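Local coordinates for protein Cys-Gly metallodipeptidase DUG1 (Saccharomyces cerevisiae, PDB 4G1P) that hydrolyses the dipeptide Cys-Gly as a metallodipeptidase and serves as the catalytic component of the complex that degrades glutathione, at residues Lys177-Glu180 with Leu181-Glu185; Gly89-Pro92 with Ser93-Thr96; Val122-Glu125 with Ala126-Ile129; Tyr471-Tyr474 with Tyr475-Ser478; Asp367-Phe370 with Lys371-Asn374. All coordinates share one frame; numbering follows the deposited sequence.

Contact 1 of 5, residues Lys177-Glu180 with Leu181-Glu185; sequences KLDE and LIKKE
Lys183 turns CG beside its own backbone N (chi1 -71°) and then runs extended. Asp179 swings CG to the far side from its N, next to its carbonyl carbon (chi1 -164°). These torsions bring the two charged ends together one helical turn apart. Lys183 NZ lies 3.3 Å from Asp179 OD2, a salt bridge whose hydrogen bond is weak. A water reinforces it: it donates to Asp179 OD1 at 2.8 Å and accepts from Lys183 NZ. Asp179 OD1 is also bonded to Thr428, so both carboxylate oxygens have partners.

On the buried flank, Leu178 meets Ile182. CD1 of Ile182 comes against CG of Leu178 at 3.7 Å. Ile425 touches both side chains, and Ile182 also packs on helix 426-433. Leu178 and Leu181 both touch Val83 of strand 83-88.

The backbone bonds are those of an alpha helix. Ile182 N bonds Leu178 O at 3.0 Å, and Lys184 N bonds Glu180 O at 2.8 Å. Lys177, at the N-cap position, forms a salt bridge from NZ to Glu180 OE1, its hydrogen bond weak. The i to i+3 and i to i+4 pairs are those of an amphipathic helix, with aliphatic residues facing the protein.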
loop_
_atom_site.group_PDB
_atom_site.type_symbol
_atom_site.label_atom_id
_atom_site.label_comp_id
_atom_site.label_asym_id
_atom_site.label_seq_id
_atom_site.Cartn_x
_atom_site.Cartn_y
_atom_site.Cartn_z
ATOM N N LYS A 177 -16.052 0.751 -21.949
ATOM C CA LYS A 177 -16.427 0.848 -23.363
ATOM C C LYS A 177 -17.417 -0.227 -23.840
ATOM O O LYS A 177 -17.924 -0.150 -24.956
ATOM C CB LYS A 177 -15.176 0.876 -24.256
ATOM C CG LYS A 177 -14.169 1.937 -23.874
ATOM C CD LYS A 177 -14.458 3.254 -24.558
ATOM C CE LYS A 177 -14.116 3.189 -26.039
ATOM N NZ LYS A 177 -14.648 4.363 -26.793
ATOM N N LEU A 178 -17.680 -1.222 -22.995
ATOM C CA LEU A 178 -18.578 -2.320 -23.351
ATOM C C LEU A 178 -20.001 -1.805 -23.559
ATOM O O LEU A 178 -20.701 -2.210 -24.501
ATOM C CB LEU A 178 -18.567 -3.391 -22.258
ATOM C CG LEU A 178 -19.515 -4.579 -22.455
ATOM C CD1 LEU A 178 -19.230 -5.339 -23.741
ATOM C CD2 LEU A 178 -19.437 -5.503 -21.262
ATOM N N ASP A 179 -20.400 -0.922 -22.643
ATOM C CA ASP A 179 -21.636 -0.151 -22.705
ATOM C C ASP A 179 -21.950 0.310 -24.127
ATOM O O ASP A 179 -22.994 -0.025 -24.689
ATOM C CB ASP A 179 -21.485 1.072 -21.802
ATOM C CG ASP A 179 -22.802 1.731 -21.486
ATOM O OD1 ASP A 179 -23.834 1.026 -21.526
ATOM O OD2 ASP A 179 -22.811 2.951 -21.191
ATOM N N GLU A 180 -21.028 1.076 -24.705
ATOM C CA GLU A 180 -21.193 1.583 -26.058
ATOM C C GLU A 180 -21.341 0.464 -27.071
ATOM O O GLU A 180 -22.142 0.566 -28.011
ATOM C CB GLU A 180 -20.014 2.460 -26.445
ATOM C CG GLU A 180 -19.797 3.627 -25.519
ATOM C CD GLU A 180 -18.410 4.229 -25.672
ATOM O OE1 GLU A 180 -17.999 4.498 -26.824
ATOM O OE2 GLU A 180 -17.729 4.424 -24.638
ATOM N N LEU A 181 -20.574 -0.607 -26.881
ATOM C CA LEU A 181 -20.600 -1.718 -27.823
ATOM C C LEU A 181 -21.983 -2.342 -27.937
ATOM O O LEU A 181 -22.468 -2.607 -29.034
ATOM C CB LEU A 181 -19.582 -2.787 -27.442
ATOM C CG LEU A 181 -19.582 -3.940 -28.443
ATOM C CD1 LEU A 181 -19.353 -3.401 -29.848
ATOM C CD2 LEU A 181 -18.538 -4.990 -28.086
ATOM N N ILE A 182 -22.613 -2.575 -26.795
ATOM C CA ILE A 182 -23.916 -3.209 -26.771
ATOM C C ILE A 182 -24.946 -2.328 -27.463
ATOM O O ILE A 182 -25.688 -2.792 -28.329
ATOM C CB ILE A 182 -24.323 -3.512 -25.334
ATOM C CG1 ILE A 182 -23.464 -4.656 -24.809
ATOM C CG2 ILE A 182 -25.783 -3.874 -25.250
ATOM C CD1 ILE A 182 -23.063 -4.476 -23.379
ATOM N N LYS A 183 -24.964 -1.048 -27.101
ATOM C CA LYS A 183 -25.875 -0.091 -27.715
ATOM C C LYS A 183 -25.628 0.028 -29.207
ATOM O O LYS A 183 -26.577 0.093 -29.987
ATOM C CB LYS A 183 -25.733 1.284 -27.077
ATOM C CG LYS A 183 -26.267 1.376 -25.682
ATOM C CD LYS A 183 -25.811 2.667 -25.031
ATOM C CE LYS A 183 -26.311 2.784 -23.607
ATOM N NZ LYS A 183 -25.550 3.823 -22.849
ATOM N N LYS A 184 -24.354 0.057 -29.597
ATOM C CA LYS A 184 -23.977 0.184 -31.002
ATOM C C LYS A 184 -24.398 -1.037 -31.785
ATOM O O LYS A 184 -24.652 -0.970 -32.983
ATOM C CB LYS A 184 -22.462 0.356 -31.147
ATOM C CG LYS A 184 -21.944 0.239 -32.591
ATOM C CD LYS A 184 -20.419 0.242 -32.669
ATOM C CE LYS A 184 -19.921 0.416 -34.094
ATOM N NZ LYS A 184 -18.704 1.281 -34.097
ATOM N N GLU A 185 -24.485 -2.165 -31.106
ATOM C CA GLU A 185 -24.665 -3.412 -31.816
ATOM C C GLU A 185 -26.037 -4.012 -31.571
ATOM O O GLU A 185 -26.316 -5.146 -31.974
ATOM C CB GLU A 185 -23.566 -4.379 -31.413
ATOM C CG GLU A 185 -23.073 -5.206 -32.555
ATOM C CD GLU A 185 -22.590 -4.380 -33.723
ATOM O OE1 GLU A 185 -21.977 -3.319 -33.486
ATOM O OE2 GLU A 185 -22.825 -4.801 -34.877
HETATM O O HOH W 1 -25.886 2.437 -20.168
#

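Contact 2 of 5, residues Gly89-Pro92 with Ser93-Thr96; sequences GSDP and SKKT
Asp91 lays its side chain across that of Lys94, the two crossing at about a right angle. CB and CG of Asp91 each lie 3.8 Å from CG of Lys94. The lysine then bends at its last torsion (chi4 92°), which turns NZ back to the carboxylate. Lys94 NZ meets Asp91 OD2 at 3.2 Å, a salt bridge that uses the anti side of the oxygen, well out of the carboxylate plane. NZ has a second anionic partner, Glu158, so this ammonium group is shared by two acids.

The other carboxylate oxygen serves Ser93. Asp91 OD1 accepts from Ser93 N at 2.8 Å, with an N-H...O angle of 163°. Asp91 OD1 also accepts from Ser93 OG at 2.7 Å. Both donors come from the same face of the carboxylate plane. Two bonds on OD1 and one on OD2 probably leave the carboxylate little freedom to rotate.

The backbone closes over this network. Lys94 N bonds Asp91 O at 3.0 Å, with the donor above the carbonyl plane. Asp91 to Lys94 form a type I beta turn, with Pro92 second in it. The bond from Ser93 N to Asp91 OD1 adds an Asx turn, here of the Asx-Pro kind.

The turn is on the surface, away from the metal and substrate sites. It links strand 83-88 to strand 96-102. Strand 162-168 lies between those two in the sheet, and its Asn162 bonds Asp91 O and touches the Lys94 side chain.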
loop_
_atom_site.group_PDB
_atom_site.type_symbol
_atom_site.label_atom_id
_atom_site.label_comp_id
_atom_site.label_asym_id
_atom_site.label_seq_id
_atom_site.Cartn_x
_atom_site.Cartn_y
_atom_site.Cartn_z
ATOM N N GLY A 89 -25.110 -22.047 -33.929
ATOM C CA GLY A 89 -26.385 -22.301 -34.567
ATOM C C GLY A 89 -26.934 -21.066 -35.265
ATOM O O GLY A 89 -26.671 -19.933 -34.857
ATOM N N SER A 90 -27.691 -21.283 -36.334
ATOM C CA SER A 90 -28.371 -20.185 -37.010
ATOM C C SER A 90 -29.682 -20.662 -37.597
ATOM O O SER A 90 -29.950 -20.477 -38.784
ATOM C CB SER A 90 -27.483 -19.519 -38.078
ATOM O OG SER A 90 -26.773 -20.465 -38.863
ATOM N N ASP A 91 -30.492 -21.276 -36.742
ATOM C CA ASP A 91 -31.818 -21.744 -37.116
ATOM C C ASP A 91 -32.841 -20.648 -36.857
ATOM O O ASP A 91 -33.077 -20.267 -35.717
ATOM C CB ASP A 91 -32.168 -23.001 -36.328
ATOM C CG ASP A 91 -33.481 -23.618 -36.755
ATOM O OD1 ASP A 91 -34.389 -22.893 -37.217
ATOM O OD2 ASP A 91 -33.617 -24.850 -36.610
ATOM N N PRO A 92 -33.490 -20.168 -37.923
ATOM C CA PRO A 92 -34.391 -19.015 -37.835
ATOM C C PRO A 92 -35.687 -19.338 -37.107
ATOM O O PRO A 92 -36.473 -18.421 -36.862
ATOM C CB PRO A 92 -34.687 -18.685 -39.299
ATOM C CG PRO A 92 -33.676 -19.469 -40.100
ATOM C CD PRO A 92 -33.409 -20.687 -39.293
ATOM N N SER A 93 -35.906 -20.604 -36.761
ATOM C CA SER A 93 -37.107 -20.972 -36.020
ATOM C C SER A 93 -36.811 -21.139 -34.545
ATOM O O SER A 93 -37.712 -21.393 -33.756
ATOM C CB SER A 93 -37.705 -22.268 -36.550
ATOM O OG SER A 93 -36.868 -23.364 -36.233
ATOM N N LYS A 94 -35.549 -21.014 -34.164
ATOM C CA LYS A 94 -35.204 -21.178 -32.765
ATOM C C LYS A 94 -35.055 -19.831 -32.081
ATOM O O LYS A 94 -34.760 -18.824 -32.729
ATOM C CB LYS A 94 -33.928 -22.001 -32.618
ATOM C CG LYS A 94 -34.084 -23.454 -33.038
ATOM C CD LYS A 94 -32.994 -24.313 -32.408
ATOM C CE LYS A 94 -33.150 -25.781 -32.749
ATOM N NZ LYS A 94 -32.375 -26.118 -33.960
ATOM N N LYS A 95 -35.276 -19.802 -30.773
ATOM C CA LYS A 95 -34.988 -18.599 -30.011
ATOM C C LYS A 95 -33.470 -18.343 -29.939
ATOM O O LYS A 95 -32.651 -19.263 -30.045
ATOM C CB LYS A 95 -35.590 -18.702 -28.613
ATOM C CG LYS A 95 -37.092 -18.794 -28.615
ATOM C CD LYS A 95 -37.614 -19.186 -27.241
ATOM C CE LYS A 95 -39.131 -19.382 -27.237
ATOM N NZ LYS A 95 -39.662 -19.780 -25.898
ATOM N N THR A 96 -33.096 -17.088 -29.771
ATOM C CA THR A 96 -31.690 -16.755 -29.626
ATOM C C THR A 96 -31.358 -16.291 -28.210
ATOM O O THR A 96 -31.904 -15.301 -27.738
ATOM C CB THR A 96 -31.289 -15.682 -30.622
ATOM O OG1 THR A 96 -31.428 -16.210 -31.942
ATOM C CG2 THR A 96 -29.853 -15.266 -30.396
#

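Contact 3 of 5, residues Val122-Glu125 with Ala126-Ile129; sequences VIDE and AKGI
Asp124 and Ile129 pair through their backbones as an antiparallel hydrogen-bonded pair. Asp124 N gives a nearly straight bond to Ile129 O at 2.9 Å. Ile129 N returns one to Asp124 O at 3.1 Å. Gly128 N also bonds Asp124 O, but that bond is weak. Gly128 and Ile129 thus both face Asp124, which is a G1 beta bulge. The positive phi of Gly128 (72°) favours glycine here.

The side-chain hydrogen bonds all centre on the Asp124 carboxylate. Its CG lies on the carbonyl side, opposite the backbone N (chi1 -178°), and this swings the group over the chain reversal. Asp124 OD1 accepts from Lys127 N at 3.1 Å, from well above the carboxylate plane. It has a weak bond from Ala126 N as well. The carboxylate therefore ties down the peptide groups of the reversal.

Charge and van der Waals contacts complete the set. The Lys127 chain crosses the Asp124 side chain obliquely, its CG nearest to OD2. Lys127 NZ stays 4.1 Å from Asp124 OD2, opposite charges near each other but beyond a salt bridge. CD1 of Ile129 lies 3.7 Å from CB of Asp124.

The hairpin joins strand 122-124 to strand 129-131. The latter is the middle strand of a small antiparallel sheet, with strand 455-457 on its other side. Gly128 bonds Ile458 through the backbone, while Ile123 and Glu125 lean on helix 16-28.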
loop_
_atom_site.group_PDB
_atom_site.type_symbol
_atom_site.label_atom_id
_atom_site.label_comp_id
_atom_site.label_asym_id
_atom_site.label_seq_id
_atom_site.Cartn_x
_atom_site.Cartn_y
_atom_site.Cartn_z
ATOM N N VAL A 122 -5.636 -26.110 -9.042
ATOM C CA VAL A 122 -5.583 -27.376 -8.342
ATOM C C VAL A 122 -6.966 -27.996 -8.288
ATOM O O VAL A 122 -7.892 -27.406 -7.723
ATOM C CB VAL A 122 -5.107 -27.189 -6.900
ATOM C CG1 VAL A 122 -5.347 -28.471 -6.085
ATOM C CG2 VAL A 122 -3.646 -26.775 -6.880
ATOM N N ILE A 123 -7.100 -29.185 -8.871
ATOM C CA ILE A 123 -8.378 -29.885 -8.928
ATOM C C ILE A 123 -8.355 -31.098 -8.011
ATOM O O ILE A 123 -7.604 -32.029 -8.243
ATOM C CB ILE A 123 -8.677 -30.381 -10.362
ATOM C CG1 ILE A 123 -8.778 -29.200 -11.322
ATOM C CG2 ILE A 123 -9.944 -31.247 -10.387
ATOM C CD1 ILE A 123 -9.299 -29.560 -12.692
ATOM N N ASP A 124 -9.178 -31.092 -6.974
ATOM C CA ASP A 124 -9.213 -32.203 -6.032
ATOM C C ASP A 124 -10.575 -32.883 -6.092
ATOM O O ASP A 124 -11.524 -32.431 -5.448
ATOM C CB ASP A 124 -8.932 -31.702 -4.612
ATOM C CG ASP A 124 -8.915 -32.823 -3.573
ATOM O OD1 ASP A 124 -9.243 -33.985 -3.904
ATOM O OD2 ASP A 124 -8.570 -32.532 -2.404
ATOM N N GLU A 125 -10.653 -33.977 -6.847
ATOM C CA GLU A 125 -11.892 -34.719 -7.024
ATOM C C GLU A 125 -12.316 -35.449 -5.748
ATOM O O GLU A 125 -13.478 -35.824 -5.596
ATOM C CB GLU A 125 -11.782 -35.694 -8.203
ATOM C CG GLU A 125 -11.718 -34.996 -9.546
ATOM C CD GLU A 125 -11.807 -35.953 -10.723
ATOM O OE1 GLU A 125 -10.748 -36.427 -11.187
ATOM O OE2 GLU A 125 -12.936 -36.216 -11.207
ATOM N N ALA A 126 -11.380 -35.638 -4.822
ATOM C CA ALA A 126 -11.717 -36.271 -3.555
ATOM C C ALA A 126 -12.482 -35.313 -2.640
ATOM O O ALA A 126 -13.496 -35.686 -2.052
ATOM C CB ALA A 126 -10.479 -36.791 -2.876
ATOM N N LYS A 127 -12.007 -34.079 -2.506
ATOM C CA LYS A 127 -12.772 -33.097 -1.749
ATOM C C LYS A 127 -13.862 -32.496 -2.620
ATOM O O LYS A 127 -14.825 -31.930 -2.108
ATOM C CB LYS A 127 -11.884 -31.983 -1.209
ATOM C CG LYS A 127 -10.905 -32.411 -0.163
ATOM C CD LYS A 127 -10.204 -31.185 0.403
ATOM C CE LYS A 127 -9.023 -31.547 1.298
ATOM N NZ LYS A 127 -7.942 -30.533 1.144
ATOM N N GLY A 128 -13.695 -32.606 -3.936
ATOM C CA GLY A 128 -14.617 -32.001 -4.877
ATOM C C GLY A 128 -14.514 -30.488 -4.963
ATOM O O GLY A 128 -15.534 -29.795 -4.970
ATOM N N ILE A 129 -13.287 -29.973 -5.013
ATOM C CA ILE A 129 -13.066 -28.534 -5.180
ATOM C C ILE A 129 -11.985 -28.234 -6.194
ATOM O O ILE A 129 -11.052 -29.010 -6.389
ATOM C CB ILE A 129 -12.688 -27.829 -3.865
ATOM C CG1 ILE A 129 -11.724 -28.690 -3.060
ATOM C CG2 ILE A 129 -13.926 -27.550 -3.030
ATOM C CD1 ILE A 129 -10.265 -28.490 -3.407
#

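Contact 4 of 5, residues Tyr471-Tyr474 with Tyr475-Ser478; sequences YLQY and YSES
The last turn of helix 458-477 brings Gln473 and Glu477 together one turn apart, close to the C-terminus of the chain. Gln473 is bent at its second torsion (chi2 58°), which folds the amide along the helix toward its end. Gln473 NE2 donates to Glu477 OE2 at 2.7 Å. It approaches from above the carboxylate plane, and the two flat groups are turned 52° apart. Glu477 OE1 lies at the edge of the Tyr474 ring, 3.8 Å from its CD1.

Backbone bonds show the helix finishing. Tyr475 N to Tyr471 O, at 2.9 Å, is regular. Tyr474 O then takes two donors, Glu477 N at 2.9 Å and Ser478 N at 3.0 Å. Ser476 OG turns back on Gln473 O, a bond modelled very short and of doubtful exact length.

Tyr471 and Tyr475 point inward. Both touch Val97 of strand 96-102, and Tyr471 OH bonds Gln398 of helix 397-410. Tyr474 packs on Lys404 and Leu408 of that helix.

A leucine in place of Gln473 would probably leave Glu477 OE2 without this donor and the carboxylate freer to swing away. The amide is neutral, so its bond orients the glutamate without cancelling its charge. An acid near the C-terminal end of a helix faces the negative end of its dipole, and the N-H of Gln473 probably offsets part of that cost.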
loop_
_atom_site.group_PDB
_atom_site.type_symbol
_atom_site.label_atom_id
_atom_site.label_comp_id
_atom_site.label_asym_id
_atom_site.label_seq_id
_atom_site.Cartn_x
_atom_site.Cartn_y
_atom_site.Cartn_z
ATOM N N TYR A 471 -31.971 -25.438 -18.608
ATOM C CA TYR A 471 -32.514 -24.099 -18.790
ATOM C C TYR A 471 -32.642 -23.715 -20.266
ATOM O O TYR A 471 -33.694 -23.246 -20.683
ATOM C CB TYR A 471 -31.704 -23.057 -18.013
ATOM C CG TYR A 471 -31.671 -21.734 -18.700
ATOM C CD1 TYR A 471 -32.749 -20.872 -18.634
ATOM C CD2 TYR A 471 -30.568 -21.348 -19.440
ATOM C CE1 TYR A 471 -32.722 -19.661 -19.282
ATOM C CE2 TYR A 471 -30.533 -20.149 -20.085
ATOM C CZ TYR A 471 -31.610 -19.306 -20.001
ATOM O OH TYR A 471 -31.573 -18.104 -20.648
ATOM N N LEU A 472 -31.597 -23.916 -21.061
ATOM C CA LEU A 472 -31.711 -23.644 -22.494
ATOM C C LEU A 472 -32.808 -24.513 -23.133
ATOM O O LEU A 472 -33.568 -24.057 -23.980
ATOM C CB LEU A 472 -30.373 -23.841 -23.223
ATOM C CG LEU A 472 -29.232 -22.870 -22.880
ATOM C CD1 LEU A 472 -27.923 -23.309 -23.509
ATOM C CD2 LEU A 472 -29.558 -21.458 -23.323
ATOM N N GLN A 473 -32.884 -25.765 -22.711
ATOM C CA GLN A 473 -33.864 -26.675 -23.253
ATOM C C GLN A 473 -35.278 -26.219 -22.909
ATOM O O GLN A 473 -36.141 -26.110 -23.793
ATOM C CB GLN A 473 -33.622 -28.088 -22.727
ATOM C CG GLN A 473 -34.621 -29.106 -23.255
ATOM C CD GLN A 473 -34.622 -29.185 -24.772
ATOM O OE1 GLN A 473 -33.582 -29.378 -25.394
ATOM N NE2 GLN A 473 -35.790 -29.030 -25.370
ATOM N N TYR A 474 -35.519 -25.951 -21.630
ATOM C CA TYR A 474 -36.855 -25.573 -21.200
ATOM C C TYR A 474 -37.271 -24.235 -21.782
ATOM O O TYR A 474 -38.419 -24.063 -22.208
ATOM C CB TYR A 474 -36.962 -25.525 -19.689
ATOM C CG TYR A 474 -36.951 -26.876 -19.042
ATOM C CD1 TYR A 474 -37.355 -28.009 -19.740
ATOM C CD2 TYR A 474 -36.520 -27.028 -17.733
ATOM C CE1 TYR A 474 -37.335 -29.266 -19.136
ATOM C CE2 TYR A 474 -36.497 -28.265 -17.124
ATOM C CZ TYR A 474 -36.905 -29.379 -17.823
ATOM O OH TYR A 474 -36.864 -30.605 -17.196
ATOM N N TYR A 475 -36.344 -23.285 -21.790
ATOM C CA TYR A 475 -36.636 -21.992 -22.368
ATOM C C TYR A 475 -37.094 -22.163 -23.817
ATOM O O TYR A 475 -38.092 -21.561 -24.232
ATOM C CB TYR A 475 -35.446 -21.030 -22.255
ATOM C CG TYR A 475 -35.737 -19.699 -22.896
ATOM C CD1 TYR A 475 -36.603 -18.798 -22.297
ATOM C CD2 TYR A 475 -35.190 -19.362 -24.126
ATOM C CE1 TYR A 475 -36.895 -17.593 -22.887
ATOM C CE2 TYR A 475 -35.478 -18.152 -24.725
ATOM C CZ TYR A 475 -36.330 -17.276 -24.097
ATOM O OH TYR A 475 -36.618 -16.074 -24.683
ATOM N N SER A 476 -36.403 -23.015 -24.570
ATOM C CA SER A 476 -36.777 -23.272 -25.964
ATOM C C SER A 476 -38.198 -23.830 -26.092
ATOM O O SER A 476 -38.826 -23.698 -27.142
ATOM C CB SER A 476 -35.799 -24.243 -26.627
ATOM O OG SER A 476 -36.007 -25.567 -26.170
ATOM N N GLU A 477 -38.697 -24.458 -25.031
ATOM C CA GLU A 477 -40.037 -25.042 -25.060
ATOM C C GLU A 477 -41.134 -24.090 -24.579
ATOM O O GLU A 477 -42.278 -24.231 -24.979
ATOM C CB GLU A 477 -40.087 -26.350 -24.270
ATOM C CG GLU A 477 -39.233 -27.457 -24.851
ATOM C CD GLU A 477 -38.966 -28.567 -23.846
ATOM O OE1 GLU A 477 -39.544 -28.530 -22.740
ATOM O OE2 GLU A 477 -38.170 -29.478 -24.154
ATOM N N SER A 478 -40.785 -23.122 -23.738
ATOM C CA SER A 478 -41.768 -22.185 -23.188
ATOM C C SER A 478 -42.452 -21.386 -24.274
ATOM O O SER A 478 -41.773 -20.829 -25.135
ATOM C CB SER A 478 -41.098 -21.178 -22.270
ATOM O OG SER A 478 -40.753 -20.015 -22.996
#

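Contact 5 of 5, residues Asp367-Phe370 with Lys371-Asn374; sequences DAKF and KSLN
Phe370, Lys371 and Leu373 carry most of this contact at the end of helix 355-371. Leu373 folds back over the last helical turn. Its CG is turned beside its own backbone N (chi1 -66°), and its CB and CG lie against Phe370 O. Leu373 N donates to Phe370 O at 2.9 Å, from above the carbonyl plane. CD1 of Leu373 meets CD1 of Phe370 at 4.3 Å, oblique to the ring. Both side chains also touch Asp247 of helix 244-252.

Lys371 takes part through its backbone and CB. Lys371 N bonds Asp367 O at 2.9 Å, and the extended side chain leads outward. A type I turn follows from Lys371 to Asn374, where phi becomes positive.

Ser372 adds a polar closure. Ser372 OG donates to Lys369 O at 2.6 Å, and a water joins OG to Lys369 NZ.

Replacing Leu373 by alanine is likely to open a gap beside Phe370 and to weaken the packing on Ser258 of the second subunit. The chemistry is divided. Hydrogen bonds from Leu373 N and Ser372 OG occupy carbonyls of the final turn, while the leucine covers them with hydrocarbon where the second subunit also packs.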
loop_
_atom_site.group_PDB
_atom_site.type_symbol
_atom_site.label_atom_id
_atom_site.label_comp_id
_atom_site.label_asym_id
_atom_site.label_seq_id
_atom_site.Cartn_x
_atom_site.Cartn_y
_atom_site.Cartn_z
ATOM N N ASP A 367 -15.677 17.612 0.172
ATOM C CA ASP A 367 -15.167 18.971 0.061
ATOM C C ASP A 367 -15.425 19.737 1.361
ATOM O O ASP A 367 -14.564 20.486 1.861
ATOM C CB ASP A 367 -15.808 19.691 -1.130
ATOM C CG ASP A 367 -15.222 19.259 -2.474
ATOM O OD1 ASP A 367 -14.170 18.592 -2.493
ATOM O OD2 ASP A 367 -15.793 19.597 -3.524
ATOM N N ALA A 368 -16.605 19.523 1.924
ATOM C CA ALA A 368 -17.018 20.282 3.089
ATOM C C ALA A 368 -16.250 19.827 4.311
ATOM O O ALA A 368 -15.874 20.630 5.164
ATOM C CB ALA A 368 -18.497 20.122 3.321
ATOM N N LYS A 369 -16.041 18.524 4.403
ATOM C CA LYS A 369 -15.325 17.981 5.531
ATOM C C LYS A 369 -13.902 18.500 5.437
ATOM O O LYS A 369 -13.359 19.022 6.418
ATOM C CB LYS A 369 -15.351 16.461 5.503
ATOM C CG LYS A 369 -14.572 15.812 6.621
ATOM C CD LYS A 369 -15.076 16.263 7.964
ATOM C CE LYS A 369 -14.312 15.577 9.072
ATOM N NZ LYS A 369 -14.863 15.902 10.404
ATOM N N PHE A 370 -13.315 18.393 4.248
ATOM C CA PHE A 370 -11.941 18.823 4.080
ATOM C C PHE A 370 -11.782 20.287 4.422
ATOM O O PHE A 370 -10.867 20.644 5.135
ATOM C CB PHE A 370 -11.403 18.570 2.676
ATOM C CG PHE A 370 -10.032 19.126 2.474
ATOM C CD1 PHE A 370 -8.932 18.502 3.035
ATOM C CD2 PHE A 370 -9.837 20.299 1.768
ATOM C CE1 PHE A 370 -7.658 19.026 2.867
ATOM C CE2 PHE A 370 -8.567 20.832 1.594
ATOM C CZ PHE A 370 -7.479 20.196 2.140
ATOM N N LYS A 371 -12.682 21.128 3.922
ATOM C CA LYS A 371 -12.591 22.561 4.169
ATOM C C LYS A 371 -12.674 22.888 5.656
ATOM O O LYS A 371 -12.009 23.809 6.142
ATOM C CB LYS A 371 -13.675 23.309 3.408
ATOM C CG LYS A 371 -13.646 24.814 3.619
ATOM C CD LYS A 371 -14.900 25.464 3.053
ATOM C CE LYS A 371 -14.976 26.938 3.390
ATOM N NZ LYS A 371 -16.316 27.493 3.054
ATOM N N SER A 372 -13.467 22.113 6.387
ATOM C CA SER A 372 -13.597 22.312 7.825
ATOM C C SER A 372 -12.343 21.899 8.589
ATOM O O SER A 372 -12.303 21.986 9.819
ATOM C CB SER A 372 -14.766 21.498 8.363
ATOM O OG SER A 372 -14.382 20.153 8.552
ATOM N N LEU A 373 -11.336 21.409 7.873
ATOM C CA LEU A 373 -10.105 20.997 8.519
ATOM C C LEU A 373 -9.174 22.178 8.696
ATOM O O LEU A 373 -8.291 22.149 9.548
ATOM C CB LEU A 373 -9.406 19.928 7.709
ATOM C CG LEU A 373 -10.127 18.602 7.614
ATOM C CD1 LEU A 373 -9.114 17.539 7.262
ATOM C CD2 LEU A 373 -10.797 18.283 8.927
ATOM N N ASN A 374 -9.391 23.217 7.900
ATOM C CA ASN A 374 -8.516 24.379 7.908
ATOM C C ASN A 374 -7.098 23.923 7.608
ATOM O O ASN A 374 -6.173 24.135 8.392
ATOM C CB ASN A 374 -8.587 25.133 9.240
ATOM C CG ASN A 374 -9.874 25.922 9.400
ATOM O OD1 ASN A 374 -10.304 26.628 8.483
ATOM N ND2 ASN A 374 -10.497 25.809 10.570
HETATM O O HOH W 2 -14.498 18.839 10.730
#

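Contacts 2 and 4 meet directly. Lys95 NZ reaches Ser478 O at 2.5 Å and Tyr475 O at 2.9 Å, probable hydrogen bonds, and makes a cation-pi contact with Tyr475. The loop before strand 96-102 is thus joined to the end of helix 458-477. Contact 1 is the one near the active site: its Leu178 side chain is about 7 Å from that of Glu171, the probable proton acceptor, and about 11 Å from the bound glycine. Contact 3 is remote, its centre about 39 Å from that of contact 1. Contact 5 lies on the opposite side of the chain's centre from contacts 2 and 4, its centre about 60 and about 58 Å from theirs, and reaches the second subunit.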